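Local atomic coordinates of 1-pyrroline-5-carboxylate dehydrogenase (Thermus thermophilus, PDB entry 1UZB), a protein that probably catalyses the NAD(P)+-dependent oxidation of 1-pyrroline-5-carboxylate, through its open-chain glutamate semialdehyde, to glutamate, as a member of the aldehyde dehydrogenase family. Residues G290-I295 and A324-I329; V312-F317 and P421-I426; F404-P409 and V425-D430; G447-R452 and R462-G467. One frame throughout, in Å; residues are numbered along the deposited sequence.

Contact 1. Residues G290-I295 and A324-I329; sequences GGKNAI and AASRLI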
loop_
_atom_site.group_PDB
_atom_site.type_symbol
_atom_site.label_atom_id
_atom_site.label_comp_id
_atom_site.label_asym_id
_atom_site.label_seq_id
_atom_site.Cartn_x
_atom_site.Cartn_y
_atom_site.Cartn_z
ATOM N N GLY A 290 25.859 9.573 -27.542
ATOM C CA GLY A 290 27.229 9.478 -27.064
ATOM C C GLY A 290 27.655 10.462 -25.997
ATOM O O GLY A 290 26.832 11.165 -25.417
ATOM N N GLY A 291 28.957 10.500 -25.727
ATOM C CA GLY A 291 29.475 11.408 -24.720
ATOM C C GLY A 291 30.988 11.526 -24.714
ATOM O O GLY A 291 31.675 10.932 -25.544
ATOM N N LYS A 292 31.498 12.339 -23.794
ATOM C CA LYS A 292 32.938 12.526 -23.608
ATOM C C LYS A 292 33.049 12.373 -22.099
ATOM O O LYS A 292 33.184 13.344 -21.350
ATOM C CB LYS A 292 33.389 13.921 -24.056
ATOM C CG LYS A 292 34.910 14.071 -24.095
ATOM C CD LYS A 292 35.538 13.198 -25.182
ATOM C CE LYS A 292 37.057 13.208 -25.081
ATOM N NZ LYS A 292 37.704 12.450 -26.192
ATOM N N ASN A 293 32.993 11.119 -21.674
ATOM C CA ASN A 293 32.960 10.779 -20.263
ATOM C C ASN A 293 34.266 10.805 -19.504
ATOM O O ASN A 293 35.286 10.273 -19.952
ATOM C CB ASN A 293 32.296 9.418 -20.105
ATOM C CG ASN A 293 31.157 9.221 -21.078
ATOM O OD1 ASN A 293 30.210 10.011 -21.126
ATOM N ND2 ASN A 293 31.245 8.165 -21.867
ATOM N N ALA A 294 34.202 11.397 -18.316
ATOM C CA ALA A 294 35.369 11.514 -17.470
ATOM C C ALA A 294 35.252 10.809 -16.132
ATOM O O ALA A 294 34.158 10.627 -15.587
ATOM C CB ALA A 294 35.677 12.986 -17.220
ATOM N N ILE A 295 36.406 10.398 -15.624
ATOM C CA ILE A 295 36.501 9.812 -14.302
ATOM C C ILE A 295 37.445 10.762 -13.573
ATOM O O ILE A 295 38.540 11.074 -14.066
ATOM C CB ILE A 295 37.138 8.409 -14.288
ATOM C CG1 ILE A 295 36.153 7.385 -14.868
ATOM C CG2 ILE A 295 37.524 8.035 -12.854
ATOM C CD1 ILE A 295 36.715 5.989 -14.989
ATOM N N ALA A 324 32.212 4.998 -22.307
ATOM C CA ALA A 324 33.642 4.834 -22.060
ATOM C C ALA A 324 34.342 6.035 -21.442
ATOM O O ALA A 324 34.055 7.187 -21.777
ATOM C CB ALA A 324 34.349 4.456 -23.362
ATOM N N ALA A 325 35.270 5.763 -20.534
ATOM C CA ALA A 325 36.043 6.837 -19.932
ATOM C C ALA A 325 37.083 7.271 -20.962
ATOM O O ALA A 325 38.024 6.532 -21.248
ATOM C CB ALA A 325 36.738 6.352 -18.666
ATOM N N SER A 326 36.894 8.457 -21.536
ATOM C CA SER A 326 37.843 8.986 -22.510
ATOM C C SER A 326 38.630 10.137 -21.890
ATOM O O SER A 326 39.568 10.661 -22.494
ATOM C CB SER A 326 37.124 9.455 -23.781
ATOM O OG SER A 326 36.128 10.419 -23.501
ATOM N N ARG A 327 38.238 10.536 -20.682
ATOM C CA ARG A 327 38.929 11.597 -19.963
ATOM C C ARG A 327 39.220 11.121 -18.546
ATOM O O ARG A 327 38.364 10.509 -17.902
ATOM C CB ARG A 327 38.083 12.876 -19.897
ATOM C CG ARG A 327 37.785 13.521 -21.244
ATOM C CD ARG A 327 37.064 14.851 -21.052
ATOM N NE ARG A 327 35.768 14.668 -20.405
ATOM C CZ ARG A 327 35.151 15.598 -19.681
ATOM N NH1 ARG A 327 33.972 15.330 -19.134
ATOM N NH2 ARG A 327 35.714 16.787 -19.491
ATOM N N LEU A 328 40.438 11.377 -18.080
ATOM C CA LEU A 328 40.845 11.029 -16.721
ATOM C C LEU A 328 41.289 12.350 -16.109
ATOM O O LEU A 328 42.300 12.919 -16.516
ATOM C CB LEU A 328 42.003 10.026 -16.728
ATOM C CG LEU A 328 42.543 9.672 -15.339
ATOM C CD1 LEU A 328 41.435 9.073 -14.477
ATOM C CD2 LEU A 328 43.692 8.696 -15.479
ATOM N N ILE A 329 40.504 12.852 -15.160
ATOM C CA ILE A 329 40.786 14.127 -14.506
ATOM C C ILE A 329 41.389 13.852 -13.140
ATOM O O ILE A 329 40.726 13.323 -12.249
ATOM C CB ILE A 329 39.489 14.952 -14.362
ATOM C CG1 ILE A 329 38.863 15.173 -15.742
ATOM C CG2 ILE A 329 39.784 16.292 -13.705
ATOM C CD1 ILE A 329 37.460 15.742 -15.695
HETATM O O HOH W 1 33.631 9.074 -23.613
HETATM O O HOH W 2 40.193 10.904 -25.192
#

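Contact 2. Residues V312-F317 and P421-I426; sequences VSAYGF and PVLSVI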
loop_
_atom_site.group_PDB
_atom_site.type_symbol
_atom_site.label_atom_id
_atom_site.label_comp_id
_atom_site.label_asym_id
_atom_site.label_seq_id
_atom_site.Cartn_x
_atom_site.Cartn_y
_atom_site.Cartn_z
ATOM N N VAL A 312 39.490 -0.452 -17.186
ATOM C CA VAL A 312 38.306 -1.169 -17.648
ATOM C C VAL A 312 37.372 -0.216 -18.400
ATOM O O VAL A 312 36.876 -0.534 -19.482
ATOM C CB VAL A 312 37.522 -1.789 -16.456
ATOM C CG1 VAL A 312 36.135 -2.228 -16.905
ATOM C CG2 VAL A 312 38.281 -2.978 -15.890
ATOM N N SER A 313 37.149 0.960 -17.822
ATOM C CA SER A 313 36.251 1.947 -18.419
ATOM C C SER A 313 36.735 2.540 -19.732
ATOM O O SER A 313 35.932 2.845 -20.615
ATOM C CB SER A 313 36.009 3.097 -17.440
ATOM O OG SER A 313 35.388 2.645 -16.249
ATOM N N ALA A 314 38.047 2.715 -19.850
ATOM C CA ALA A 314 38.620 3.320 -21.041
ATOM C C ALA A 314 38.869 2.362 -22.187
ATOM O O ALA A 314 38.699 2.732 -23.347
ATOM C CB ALA A 314 39.926 4.026 -20.684
ATOM N N TYR A 315 39.244 1.126 -21.869
ATOM C CA TYR A 315 39.594 0.174 -22.906
ATOM C C TYR A 315 38.664 -1.010 -23.147
ATOM O O TYR A 315 38.902 -1.798 -24.063
ATOM C CB TYR A 315 41.037 -0.286 -22.663
ATOM C CG TYR A 315 42.005 0.883 -22.596
ATOM C CD1 TYR A 315 42.186 1.729 -23.691
ATOM C CD2 TYR A 315 42.704 1.172 -21.426
ATOM C CE1 TYR A 315 43.036 2.836 -23.620
ATOM C CE2 TYR A 315 43.554 2.276 -21.344
ATOM C CZ TYR A 315 43.712 3.103 -22.442
ATOM O OH TYR A 315 44.540 4.202 -22.347
ATOM N N GLY A 316 37.611 -1.139 -22.340
ATOM C CA GLY A 316 36.655 -2.216 -22.556
ATOM C C GLY A 316 36.084 -2.047 -23.956
ATOM O O GLY A 316 35.705 -0.941 -24.343
ATOM N N PHE A 317 35.995 -3.143 -24.705
ATOM C CA PHE A 317 35.531 -3.120 -26.095
ATOM C C PHE A 317 36.235 -2.010 -26.878
ATOM O O PHE A 317 35.629 -1.268 -27.654
ATOM C CB PHE A 317 34.006 -2.971 -26.216
ATOM C CG PHE A 317 33.491 -3.161 -27.635
ATOM C CD1 PHE A 317 34.002 -4.178 -28.448
ATOM C CD2 PHE A 317 32.521 -2.314 -28.165
ATOM C CE1 PHE A 317 33.560 -4.341 -29.765
ATOM C CE2 PHE A 317 32.073 -2.473 -29.483
ATOM C CZ PHE A 317 32.596 -3.489 -30.284
ATOM N N PRO A 421 40.313 3.331 -28.365
ATOM C CA PRO A 421 41.118 3.142 -27.152
ATOM C C PRO A 421 42.083 4.296 -26.899
ATOM O O PRO A 421 43.298 4.100 -26.849
ATOM C CB PRO A 421 41.840 1.827 -27.428
ATOM C CG PRO A 421 42.059 1.885 -28.914
ATOM C CD PRO A 421 40.758 2.438 -29.451
ATOM N N VAL A 422 41.526 5.492 -26.724
ATOM C CA VAL A 422 42.323 6.695 -26.501
ATOM C C VAL A 422 41.867 7.446 -25.255
ATOM O O VAL A 422 40.754 7.972 -25.201
ATOM C CB VAL A 422 42.234 7.648 -27.711
ATOM C CG1 VAL A 422 43.093 8.874 -27.466
ATOM C CG2 VAL A 422 42.683 6.928 -28.975
ATOM N N LEU A 423 42.747 7.500 -24.259
ATOM C CA LEU A 423 42.461 8.175 -23.001
ATOM C C LEU A 423 43.229 9.483 -22.879
ATOM O O LEU A 423 44.447 9.512 -23.085
ATOM C CB LEU A 423 42.840 7.260 -21.836
ATOM C CG LEU A 423 42.600 7.795 -20.428
ATOM C CD1 LEU A 423 41.111 8.000 -20.201
ATOM C CD2 LEU A 423 43.164 6.810 -19.418
ATOM N N SER A 424 42.517 10.555 -22.533
ATOM C CA SER A 424 43.121 11.877 -22.358
ATOM C C SER A 424 43.168 12.213 -20.871
ATOM O O SER A 424 42.130 12.272 -20.208
ATOM C CB SER A 424 42.302 12.940 -23.096
ATOM O OG SER A 424 42.356 12.752 -24.502
ATOM N N VAL A 425 44.370 12.439 -20.352
ATOM C CA VAL A 425 44.550 12.748 -18.939
ATOM C C VAL A 425 44.740 14.242 -18.737
ATOM O O VAL A 425 45.611 14.867 -19.352
ATOM C CB VAL A 425 45.760 11.987 -18.363
ATOM C CG1 VAL A 425 45.857 12.206 -16.862
ATOM C CG2 VAL A 425 45.624 10.501 -18.676
ATOM N N ILE A 426 43.909 14.798 -17.863
ATOM C CA ILE A 426 43.904 16.222 -17.557
ATOM C C ILE A 426 44.276 16.430 -16.093
ATOM O O ILE A 426 43.693 15.815 -15.205
ATOM C CB ILE A 426 42.498 16.805 -17.830
ATOM C CG1 ILE A 426 42.075 16.472 -19.265
ATOM C CG2 ILE A 426 42.492 18.307 -17.596
ATOM C CD1 ILE A 426 40.599 16.700 -19.555
#

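Contact 3. Residues F404-P409 and V425-D430; sequences FTEVPP and VIRVKD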
loop_
_atom_site.group_PDB
_atom_site.type_symbol
_atom_site.label_atom_id
_atom_site.label_comp_id
_atom_site.label_asym_id
_atom_site.label_seq_id
_atom_site.Cartn_x
_atom_site.Cartn_y
_atom_site.Cartn_z
ATOM N N PHE A 404 47.242 10.016 -23.589
ATOM C CA PHE A 404 47.819 11.345 -23.762
ATOM C C PHE A 404 47.694 11.997 -22.394
ATOM O O PHE A 404 46.684 11.811 -21.710
ATOM C CB PHE A 404 47.028 12.200 -24.756
ATOM C CG PHE A 404 47.214 11.812 -26.197
ATOM C CD1 PHE A 404 46.312 10.965 -26.827
ATOM C CD2 PHE A 404 48.282 12.323 -26.932
ATOM C CE1 PHE A 404 46.462 10.628 -28.172
ATOM C CE2 PHE A 404 48.444 11.992 -28.279
ATOM C CZ PHE A 404 47.533 11.145 -28.900
ATOM N N THR A 405 48.708 12.746 -21.976
ATOM C CA THR A 405 48.613 13.421 -20.692
ATOM C C THR A 405 48.874 14.920 -20.837
ATOM O O THR A 405 49.241 15.392 -21.917
ATOM C CB THR A 405 49.558 12.792 -19.642
ATOM O OG1 THR A 405 49.205 13.285 -18.346
ATOM C CG2 THR A 405 51.013 13.117 -19.941
ATOM N N GLU A 406 48.671 15.659 -19.748
ATOM C CA GLU A 406 48.822 17.116 -19.741
ATOM C C GLU A 406 47.968 17.694 -20.874
ATOM O O GLU A 406 48.345 18.661 -21.538
ATOM C CB GLU A 406 50.291 17.525 -19.923
ATOM C CG GLU A 406 51.238 17.107 -18.785
ATOM C CD GLU A 406 50.995 17.838 -17.467
ATOM O OE1 GLU A 406 50.303 18.877 -17.458
ATOM O OE2 GLU A 406 51.519 17.374 -16.429
ATOM N N VAL A 407 46.800 17.097 -21.079
ATOM C CA VAL A 407 45.896 17.536 -22.131
ATOM C C VAL A 407 45.076 18.757 -21.724
ATOM O O VAL A 407 44.471 18.778 -20.651
ATOM C CB VAL A 407 44.917 16.408 -22.525
ATOM C CG1 VAL A 407 44.021 16.874 -23.659
ATOM C CG2 VAL A 407 45.687 15.162 -22.929
ATOM N N PRO A 408 45.063 19.802 -22.567
ATOM C CA PRO A 408 44.282 20.999 -22.236
ATOM C C PRO A 408 42.800 20.631 -22.252
ATOM O O PRO A 408 42.345 19.922 -23.149
ATOM C CB PRO A 408 44.641 21.969 -23.360
ATOM C CG PRO A 408 46.038 21.568 -23.711
ATOM C CD PRO A 408 45.950 20.057 -23.714
ATOM N N PRO A 409 42.029 21.113 -21.266
ATOM C CA PRO A 409 40.596 20.802 -21.206
ATOM C C PRO A 409 39.808 21.080 -22.485
ATOM O O PRO A 409 38.848 20.377 -22.787
ATOM C CB PRO A 409 40.107 21.647 -20.034
ATOM C CG PRO A 409 41.298 21.681 -19.128
ATOM C CD PRO A 409 42.437 21.919 -20.100
ATOM N N VAL A 425 44.370 12.439 -20.352
ATOM C CA VAL A 425 44.550 12.748 -18.939
ATOM C C VAL A 425 44.740 14.242 -18.737
ATOM O O VAL A 425 45.611 14.867 -19.352
ATOM C CB VAL A 425 45.760 11.987 -18.363
ATOM C CG1 VAL A 425 45.857 12.206 -16.862
ATOM C CG2 VAL A 425 45.624 10.501 -18.676
ATOM N N ILE A 426 43.909 14.798 -17.863
ATOM C CA ILE A 426 43.904 16.222 -17.557
ATOM C C ILE A 426 44.276 16.430 -16.093
ATOM O O ILE A 426 43.693 15.815 -15.205
ATOM C CB ILE A 426 42.498 16.805 -17.830
ATOM C CG1 ILE A 426 42.075 16.472 -19.265
ATOM C CG2 ILE A 426 42.492 18.307 -17.596
ATOM C CD1 ILE A 426 40.599 16.700 -19.555
ATOM N N ARG A 427 45.255 17.294 -15.849
ATOM C CA ARG A 427 45.715 17.581 -14.497
ATOM C C ARG A 427 45.093 18.879 -13.992
ATOM O O ARG A 427 45.205 19.918 -14.642
ATOM C CB ARG A 427 47.244 17.688 -14.494
ATOM C CG ARG A 427 47.864 18.002 -13.141
ATOM C CD ARG A 427 49.366 17.754 -13.164
ATOM N NE ARG A 427 50.062 18.642 -14.092
ATOM C CZ ARG A 427 50.419 19.893 -13.812
ATOM N NH1 ARG A 427 51.046 20.624 -14.724
ATOM N NH2 ARG A 427 50.163 20.409 -12.617
ATOM N N VAL A 428 44.433 18.812 -12.839
ATOM C CA VAL A 428 43.784 19.981 -12.252
ATOM C C VAL A 428 44.275 20.192 -10.822
ATOM O O VAL A 428 44.840 19.284 -10.215
ATOM C CB VAL A 428 42.241 19.831 -12.266
ATOM C CG1 VAL A 428 41.756 19.629 -13.695
ATOM C CG2 VAL A 428 41.810 18.655 -11.401
ATOM N N LYS A 429 44.056 21.390 -10.285
ATOM C CA LYS A 429 44.526 21.717 -8.942
ATOM C C LYS A 429 43.769 21.064 -7.795
ATOM O O LYS A 429 44.383 20.537 -6.864
ATOM C CB LYS A 429 44.528 23.235 -8.733
ATOM C CG LYS A 429 45.011 23.650 -7.348
ATOM C CD LYS A 429 45.046 25.162 -7.163
ATOM C CE LYS A 429 43.652 25.777 -7.146
ATOM N NZ LYS A 429 42.971 25.702 -8.467
ATOM N N ASP A 430 42.444 21.106 -7.850
ATOM C CA ASP A 430 41.632 20.529 -6.789
ATOM C C ASP A 430 40.335 19.933 -7.307
ATOM O O ASP A 430 40.088 19.912 -8.513
ATOM C CB ASP A 430 41.321 21.588 -5.725
ATOM C CG ASP A 430 40.784 22.876 -6.317
ATOM O OD1 ASP A 430 40.051 22.816 -7.326
ATOM O OD2 ASP A 430 41.085 23.955 -5.762
HETATM O O HOH W 3 45.992 18.907 -18.266
#

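Contact 4. Residues G447-R452 and R462-G467; sequences GGVYSR and REFHVG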
loop_
_atom_site.group_PDB
_atom_site.type_symbol
_atom_site.label_atom_id
_atom_site.label_comp_id
_atom_site.label_asym_id
_atom_site.label_seq_id
_atom_site.Cartn_x
_atom_site.Cartn_y
_atom_site.Cartn_z
ATOM N N GLY A 447 29.907 9.442 -16.020
ATOM C CA GLY A 447 31.013 10.048 -15.313
ATOM C C GLY A 447 31.275 9.251 -14.057
ATOM O O GLY A 447 30.407 8.506 -13.586
ATOM N N GLY A 448 32.476 9.391 -13.515
ATOM C CA GLY A 448 32.806 8.680 -12.301
ATOM C C GLY A 448 33.720 9.475 -11.399
ATOM O O GLY A 448 34.384 10.424 -11.832
ATOM N N VAL A 449 33.728 9.099 -10.124
ATOM C CA VAL A 449 34.597 9.723 -9.139
ATOM C C VAL A 449 35.164 8.662 -8.215
ATOM O O VAL A 449 34.417 7.841 -7.675
ATOM C CB VAL A 449 33.859 10.737 -8.236
ATOM C CG1 VAL A 449 34.833 11.314 -7.207
ATOM C CG2 VAL A 449 33.259 11.854 -9.071
ATOM N N TYR A 450 36.486 8.649 -8.078
ATOM C CA TYR A 450 37.145 7.757 -7.133
ATOM C C TYR A 450 37.632 8.701 -6.044
ATOM O O TYR A 450 38.446 9.600 -6.295
ATOM C CB TYR A 450 38.327 7.008 -7.752
ATOM C CG TYR A 450 37.919 5.750 -8.486
ATOM C CD1 TYR A 450 37.503 5.802 -9.811
ATOM C CD2 TYR A 450 37.926 4.506 -7.843
ATOM C CE1 TYR A 450 37.103 4.652 -10.489
ATOM C CE2 TYR A 450 37.524 3.347 -8.512
ATOM C CZ TYR A 450 37.117 3.431 -9.835
ATOM O OH TYR A 450 36.743 2.297 -10.518
ATOM N N SER A 451 37.088 8.517 -4.846
ATOM C CA SER A 451 37.420 9.343 -3.695
ATOM C C SER A 451 36.867 8.691 -2.438
ATOM O O SER A 451 35.868 7.973 -2.493
ATOM C CB SER A 451 36.792 10.734 -3.842
ATOM O OG SER A 451 36.959 11.498 -2.653
ATOM N N ARG A 452 37.521 8.939 -1.308
ATOM C CA ARG A 452 37.054 8.407 -0.033
ATOM C C ARG A 452 36.360 9.524 0.748
ATOM O O ARG A 452 35.690 9.269 1.751
ATOM C CB ARG A 452 38.218 7.872 0.803
ATOM C CG ARG A 452 38.809 6.542 0.356
ATOM C CD ARG A 452 39.752 6.030 1.445
ATOM N NE ARG A 452 40.359 4.732 1.154
ATOM C CZ ARG A 452 41.512 4.563 0.514
ATOM N NH1 ARG A 452 41.978 3.338 0.301
ATOM N NH2 ARG A 452 42.206 5.611 0.090
ATOM N N ARG A 462 25.445 16.017 -6.652
ATOM C CA ARG A 462 24.637 17.194 -6.939
ATOM C C ARG A 462 25.118 18.037 -8.119
ATOM O O ARG A 462 24.301 18.663 -8.797
ATOM C CB ARG A 462 24.573 18.106 -5.706
ATOM C CG ARG A 462 24.110 17.438 -4.419
ATOM C CD ARG A 462 23.864 18.471 -3.324
ATOM N NE ARG A 462 25.048 19.279 -3.033
ATOM C CZ ARG A 462 26.101 18.852 -2.341
ATOM N NH1 ARG A 462 26.125 17.617 -1.858
ATOM N NH2 ARG A 462 27.131 19.661 -2.131
ATOM N N GLU A 463 26.425 18.039 -8.380
ATOM C CA GLU A 463 26.973 18.897 -9.432
ATOM C C GLU A 463 27.720 18.315 -10.632
ATOM O O GLU A 463 28.014 19.055 -11.569
ATOM C CB GLU A 463 27.849 19.968 -8.779
ATOM C CG GLU A 463 27.095 20.883 -7.821
ATOM C CD GLU A 463 26.028 21.707 -8.518
ATOM O OE1 GLU A 463 26.380 22.460 -9.450
ATOM O OE2 GLU A 463 24.841 21.604 -8.136
ATOM N N PHE A 464 28.061 17.030 -10.614
ATOM C CA PHE A 464 28.742 16.415 -11.762
ATOM C C PHE A 464 27.560 16.130 -12.696
ATOM O O PHE A 464 26.838 15.143 -12.518
ATOM C CB PHE A 464 29.425 15.118 -11.322
ATOM C CG PHE A 464 30.424 14.568 -12.315
ATOM C CD1 PHE A 464 30.261 14.743 -13.690
ATOM C CD2 PHE A 464 31.496 13.795 -11.865
ATOM C CE1 PHE A 464 31.148 14.147 -14.597
ATOM C CE2 PHE A 464 32.383 13.199 -12.766
ATOM C CZ PHE A 464 32.205 13.374 -14.129
ATOM N N HIS A 465 27.370 16.997 -13.688
ATOM C CA HIS A 465 26.212 16.913 -14.577
ATOM C C HIS A 465 26.198 15.874 -15.689
ATOM O O HIS A 465 26.361 16.194 -16.868
ATOM C CB HIS A 465 25.928 18.305 -15.165
ATOM C CG HIS A 465 24.519 18.488 -15.641
ATOM N ND1 HIS A 465 23.429 18.362 -14.806
ATOM C CD2 HIS A 465 24.021 18.797 -16.864
ATOM C CE1 HIS A 465 22.322 18.584 -15.492
ATOM N NE2 HIS A 465 22.652 18.849 -16.743
ATOM N N VAL A 466 25.973 14.624 -15.297
ATOM C CA VAL A 466 25.879 13.518 -16.240
ATOM C C VAL A 466 24.679 12.676 -15.822
ATOM O O VAL A 466 24.309 12.653 -14.646
ATOM C CB VAL A 466 27.160 12.642 -16.249
ATOM C CG1 VAL A 466 28.335 13.443 -16.795
ATOM C CG2 VAL A 466 27.463 12.135 -14.854
ATOM N N GLY A 467 24.073 11.989 -16.785
ATOM C CA GLY A 467 22.904 11.179 -16.487
ATOM C C GLY A 467 23.181 9.909 -15.706
ATOM O O GLY A 467 22.295 9.402 -15.017
#

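Contact 1. Residues G290-I295 and A324-I329
Ala294 sits against Arg327 where two parallel strands pair at their closest, CA atoms 4.3 Å apart, closing the beta-alpha-beta crossover that carries helix 303-315. The methyl CB of Ala294 lies over one face of the guanidinium, displaced toward its rim, 3.5 Å from Arg327 NH1; CD1 of Ile329 comes in on the same methyl. The arginine chain bends about the CG-CD bond (chi3 -63°), which brings NE and NH1 back to the carbonyl of Lys292, each through a weak, bent bond. NH1 and NH2 go on to the backbone oxygens of Ala438 and Val437. On the other face of the sheet CD1 of Ile295 packs 3.7 Å from Ala325 CB.

Asn293 O takes two backbone donors, Ser326 N at 2.9 Å and Arg327 N at 3.1 Å. Ile295 N then gives to Arg327 O at 3.0 Å and Ile329 N to Ile295 O at 2.9 Å, the alternation of a parallel pair. The Asn293 amide gives ND2 to Ala324 O at 3.0 Å, from above the carbonyl plane, and also to Cys322 O.

The side of Lys292 and Ser326 is wetter. Carbons CD and CE of the lysine run past Ser326 OG, and one water joins Asn293 N, Ala324 O and that hydroxyl. A second bridges Lys292 NZ and Ser326 O; NZ also bonds to Glu416 O and Ile413 O. An alanine in place of Arg327 would probably cost the carbonyls of Lys292, Val437 and Ala438 this donor and open a gap over Ala294. The guanidinium meets backbone carbonyls of Lys292 and of the last turn of helix 431-439, whose dipoles probably help offset its charge.

Contact 2. Residues V312-F317 and P421-I426
The ring of Tyr315 meets Pro421 at its edge: Pro421 O lies near the ring plane, 3.5 Å from CE1, and Pro421 CA is in that plane too. CB of the proline comes to 3.8 Å from Tyr315 CD1, the two side chains crossing at about a right angle. Over the centre of one ring face stands the methyl of the preceding residue, Ala314 CB, 4.0 Å above the plane.

At the far end of the ring the phenol oxygen rests beside Leu423, its OH 3.5 Å from Leu423 CB, and hydrogen-bonds to Thr402 O on the adjacent strand. With CG placed beside the backbone N (chi1 -56°), the ring swings off the helix end and spans Pro421 to Leu423. Leu423 CD1 reaches Ala314 CB at 4.2 Å, a loose apolar touch. An alanine here instead of Tyr315 would probably leave Thr402 O without its phenol donor and open a gap beside Pro421 and Leu423.

All the touching residues are buried, and the join is one of side-chain packing rather than backbone pairing. It lies at the C-terminal end of helix 303-315, the crossover helix between parallel strands 293-297 and 325-331 in a beta-alpha-beta unit, packed on the sheet. The last turn thus rests on the beginning of strand 422-428, with Val403 of strand 402-405 and Ala346 of helix 332-346 also packing on the tyrosine.

Contact 3. Residues F404-P409 and V425-D430
Phe404 O receives Val425 N at 2.8 Å, a nearly straight bond (161°) and the shortest polar bond between these two segments. Val425 answers with its own carbonyl, to which Val407 N gives at 3.1 Å (169°). A regular parallel bridge would use the amide of Glu406, so the chain carries one extra residue between the two bonds. Glu406 takes it up in the left-handed helical region as strand 402-405 ends.

That kink lets the end of the glutamate bend back toward Arg427. Glu406 OE2 is met on its syn side by Arg427 NE at 3.0 Å, while OE1 gets only weak bonds from NE and NH1. The carboxylate and guanidinium planes stand 61° apart. Gln332 takes NH2.

Beyond, one water bridges Val407 O to Arg427 N, and Pro409 CG rests 3.9 Å from Ile426 CG2. On the same face as Arg427, Thr405 OG1 lies against Val425 CB and bonds to Tyr335 OH, while Ile426 faces the other way, toward helix 431-439. Past the two backbone bonds, an ion pair and a bridging water, both ending on Arg427, take over, probably adding modestly to what the backbone holds.

Contact 4. Residues G447-R452 and R462-G467
Phe464 turns the edge of its ring to Val449, whose CG2 lies in the ring plane 3.8 Å from CD2; the two side chains lie alongside one another, running opposite ways. The next atom along the rim, CE2, meets Gly448 O at 3.5 Å, also near the plane. CZ comes obliquely onto Gly447 CA at 3.7 Å. A CB on Gly447 would point toward the other segment and collide with CZ, and press on Val466 as well, so the close approach depends on a bare backbone. Phe464 places CG opposite its own N (chi1 -166°), which drives the ring from the helix end onto the strand.

These residues belong to a beta-alpha-beta unit: strand 446-450, helix 454-463, then strand 468-471, parallel to the first and paired with it. Phe464 is the first residue beyond the helix, and His465 makes the centre of an inverse gamma turn, closed by Val466 N to Phe464 O at 3.0 Å. The turn brings Val466 round so that its CG2 stands 3.8 Å from Gly447 N. Leu435 and Ala438 of helix 431-439 pack on the Phe464 ring, while the backbone O of Phe464 accepts from Lys510 NZ of a neighbouring subunit.

In the fold
Following the chain from the N terminus, the first of the four to open is contact 1, on strand 293-297; it closes the loop that runs through helix 303-315 to strand 325-331, a beta-alpha-beta unit. Contact 2 starts within that loop and crosses contact 1, tying the helix end to residues 421-426 about a hundred positions on. Contact 3 ends on the same strand, 422-428, sharing Val425 and Ile426, and closes a short loop from strand 402-405. Contact 4 follows in series, closing the helix 454-463 excursion. All four reach one seven-stranded sheet, probably that of the catalytic domain: contacts 1 and 3 pair neighbouring strands, while contacts 2 and 4 pack helix ends against it.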